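Local coordinates for protein aminotransferase (Neisseria meningitidis Z2491, PDB 3JTX) that probably transfers amino groups between amino acids and keto acids, as a pyridoxal phosphate-dependent class I/II aminotransferase, at residues 208-213 with 325-330. Sequence-based numbering, arbitrary orientation.
Sequences ECYSEI and ASFYIW
Tyr210 and Tyr328 both turn their rings away from their own carbonyl carbons, which brings the two phenols together, while Phe327, with CG set between its backbone N and carbonyl carbon (chi1 55°), folds its ring back against the same tyrosine pair. The Tyr328 hydroxyl donates to Tyr210 OH, the oxygens 2.7 Å apart, and the acceptor lies near the plane of the Tyr328 ring, at its edge. Beside this bond the edge of Tyr328, at CE2, comes within 3.6 Å of CZ of Tyr210, an offset edge-to-face pair with planes at 64°. A steeper, T-shaped pair joins Tyr210 to Phe327: the planes stand at 85°, and Tyr210 CE1 points into the Phe327 face near its rim, 3.8 Å from CZ of Phe327. One backbone bond joins the two segments beside the aromatic cluster, Ser326 N to Ile213 O at 2.7 Å. Ser326 OG accepts from Tyr328 N in an ST turn and donates to Ala325 O, so it is held by two bonds in the turn that leads from Ala325 into Tyr328. Tyr210 OH also hydrogen-bonds O3 of the pyridoxal phosphate-modified lysine at position 245, so Tyr328 is a second-shell partner that probably helps orient the phenol at the cofactor. The contact is buried, linking the loop between strand 203-207 of the seven-stranded sheet and helix 223-229 to the turn leading into strand 328-332 of the small antiparallel sheet and to that strand's first residue, with Tyr303 of helix 294-314 against Ile213 and Phe327, and strand 372-376 against Tyr328.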
loop_
_atom_site.group_PDB
_atom_site.type_symbol
_atom_site.label_atom_id
_atom_site.label_comp_id
_atom_site.label_asym_id
_atom_site.label_seq_id
_atom_site.Cartn_x
_atom_site.Cartn_y
_atom_site.Cartn_z
ATOM N N GLU A 208 15.300 3.216 -10.063
ATOM C CA GLU A 208 16.232 4.345 -10.121
ATOM C C GLU A 208 16.309 5.185 -8.841
ATOM O O GLU A 208 16.677 6.371 -8.880
ATOM C CB GLU A 208 15.891 5.211 -11.341
ATOM C CG GLU A 208 16.146 4.429 -12.624
ATOM C CD GLU A 208 15.791 5.146 -13.919
ATOM O OE1 GLU A 208 15.411 6.344 -13.908
ATOM O OE2 GLU A 208 15.912 4.468 -14.962
ATOM N N CYS A 209 16.043 4.557 -7.700
ATOM C CA CYS A 209 15.959 5.298 -6.440
ATOM C C CYS A 209 17.284 5.932 -5.998
ATOM O O CYS A 209 17.272 6.839 -5.161
ATOM C CB CYS A 209 15.395 4.395 -5.330
ATOM S SG CYS A 209 13.688 3.879 -5.687
ATOM N N TYR A 210 18.419 5.477 -6.544
ATOM C CA TYR A 210 19.731 6.110 -6.220
ATOM C C TYR A 210 20.156 7.177 -7.230
ATOM O O TYR A 210 21.290 7.659 -7.181
ATOM C CB TYR A 210 20.843 5.055 -6.058
ATOM C CG TYR A 210 20.608 4.152 -4.870
ATOM C CD1 TYR A 210 21.027 4.522 -3.591
ATOM C CD2 TYR A 210 19.927 2.939 -5.017
ATOM C CE1 TYR A 210 20.792 3.695 -2.494
ATOM C CE2 TYR A 210 19.679 2.115 -3.924
ATOM C CZ TYR A 210 20.114 2.492 -2.670
ATOM O OH TYR A 210 19.877 1.675 -1.587
ATOM N N SER A 211 19.265 7.570 -8.141
ATOM C CA SER A 211 19.645 8.484 -9.236
ATOM C C SER A 211 20.318 9.786 -8.783
ATOM O O SER A 211 21.078 10.396 -9.560
ATOM C CB SER A 211 18.424 8.852 -10.090
ATOM O OG SER A 211 17.545 9.696 -9.376
ATOM N N GLU A 212 20.021 10.238 -7.560
ATOM C CA GLU A 212 20.538 11.528 -7.077
ATOM C C GLU A 212 21.760 11.417 -6.189
ATOM O O GLU A 212 22.295 12.432 -5.780
ATOM C CB GLU A 212 19.449 12.311 -6.333
ATOM C CG GLU A 212 18.193 12.503 -7.158
ATOM C CD GLU A 212 18.531 13.024 -8.524
ATOM O OE1 GLU A 212 18.995 14.177 -8.595
ATOM O OE2 GLU A 212 18.403 12.263 -9.511
ATOM N N ILE A 213 22.207 10.198 -5.889
ATOM C CA ILE A 213 23.410 10.011 -5.082
ATOM C C ILE A 213 24.570 9.711 -6.036
ATOM O O ILE A 213 24.761 8.561 -6.460
ATOM C CB ILE A 213 23.236 8.891 -4.016
ATOM C CG1 ILE A 213 21.919 9.069 -3.223
ATOM C CG2 ILE A 213 24.427 8.868 -3.097
ATOM C CD1 ILE A 213 21.737 10.404 -2.554
ATOM N N ALA A 325 27.797 5.588 -8.866
ATOM C CA ALA A 325 26.832 6.325 -8.044
ATOM C C ALA A 325 26.410 5.463 -6.845
ATOM O O ALA A 325 26.968 4.391 -6.631
ATOM C CB ALA A 325 25.607 6.748 -8.892
ATOM N N SER A 326 25.409 5.918 -6.093
ATOM C CA SER A 326 24.934 5.281 -4.848
ATOM C C SER A 326 25.877 5.574 -3.681
ATOM O O SER A 326 26.937 6.171 -3.874
ATOM C CB SER A 326 24.716 3.772 -4.972
ATOM O OG SER A 326 25.878 3.037 -4.596
ATOM N N PHE A 327 25.437 5.189 -2.480
ATOM C CA PHE A 327 26.246 5.315 -1.267
ATOM C C PHE A 327 26.913 4.011 -0.821
ATOM O O PHE A 327 27.344 3.891 0.337
ATOM C CB PHE A 327 25.480 6.035 -0.117
ATOM C CG PHE A 327 24.138 5.439 0.267
ATOM C CD1 PHE A 327 24.008 4.116 0.670
ATOM C CD2 PHE A 327 23.006 6.254 0.318
ATOM C CE1 PHE A 327 22.781 3.612 1.079
ATOM C CE2 PHE A 327 21.775 5.752 0.711
ATOM C CZ PHE A 327 21.663 4.428 1.097
ATOM N N TYR A 328 27.059 3.060 -1.741
ATOM C CA TYR A 328 27.728 1.790 -1.441
ATOM C C TYR A 328 29.124 1.724 -2.021
ATOM O O TYR A 328 29.389 2.285 -3.099
ATOM C CB TYR A 328 26.925 0.608 -1.985
ATOM C CG TYR A 328 25.537 0.559 -1.436
ATOM C CD1 TYR A 328 25.303 0.231 -0.095
ATOM C CD2 TYR A 328 24.453 0.841 -2.244
ATOM C CE1 TYR A 328 24.002 0.189 0.414
ATOM C CE2 TYR A 328 23.155 0.805 -1.749
ATOM C CZ TYR A 328 22.929 0.474 -0.432
ATOM O OH TYR A 328 21.622 0.481 0.038
ATOM N N ILE A 329 30.015 1.061 -1.284
ATOM C CA ILE A 329 31.267 0.565 -1.816
ATOM C C ILE A 329 31.115 -0.975 -1.866
ATOM O O ILE A 329 30.831 -1.616 -0.850
ATOM C CB ILE A 329 32.458 0.935 -0.926
ATOM C CG1 ILE A 329 32.634 2.462 -0.859
ATOM C CG2 ILE A 329 33.729 0.297 -1.453
ATOM C CD1 ILE A 329 33.775 2.893 0.042
ATOM N N TRP A 330 31.267 -1.543 -3.058
ATOM C CA TRP A 330 31.232 -2.997 -3.264
ATOM C C TRP A 330 32.685 -3.451 -3.243
ATOM O O TRP A 330 33.363 -3.489 -4.275
ATOM C CB TRP A 330 30.504 -3.270 -4.595
ATOM C CG TRP A 330 30.194 -4.691 -5.031
ATOM C CD1 TRP A 330 30.475 -5.239 -6.271
ATOM C CD2 TRP A 330 29.459 -5.692 -4.317
ATOM N NE1 TRP A 330 29.984 -6.513 -6.350
ATOM C CE2 TRP A 330 29.368 -6.824 -5.162
ATOM C CE3 TRP A 330 28.885 -5.751 -3.040
ATOM C CZ2 TRP A 330 28.733 -8.009 -4.765
ATOM C CZ3 TRP A 330 28.264 -6.940 -2.638
ATOM C CH2 TRP A 330 28.173 -8.039 -3.503
#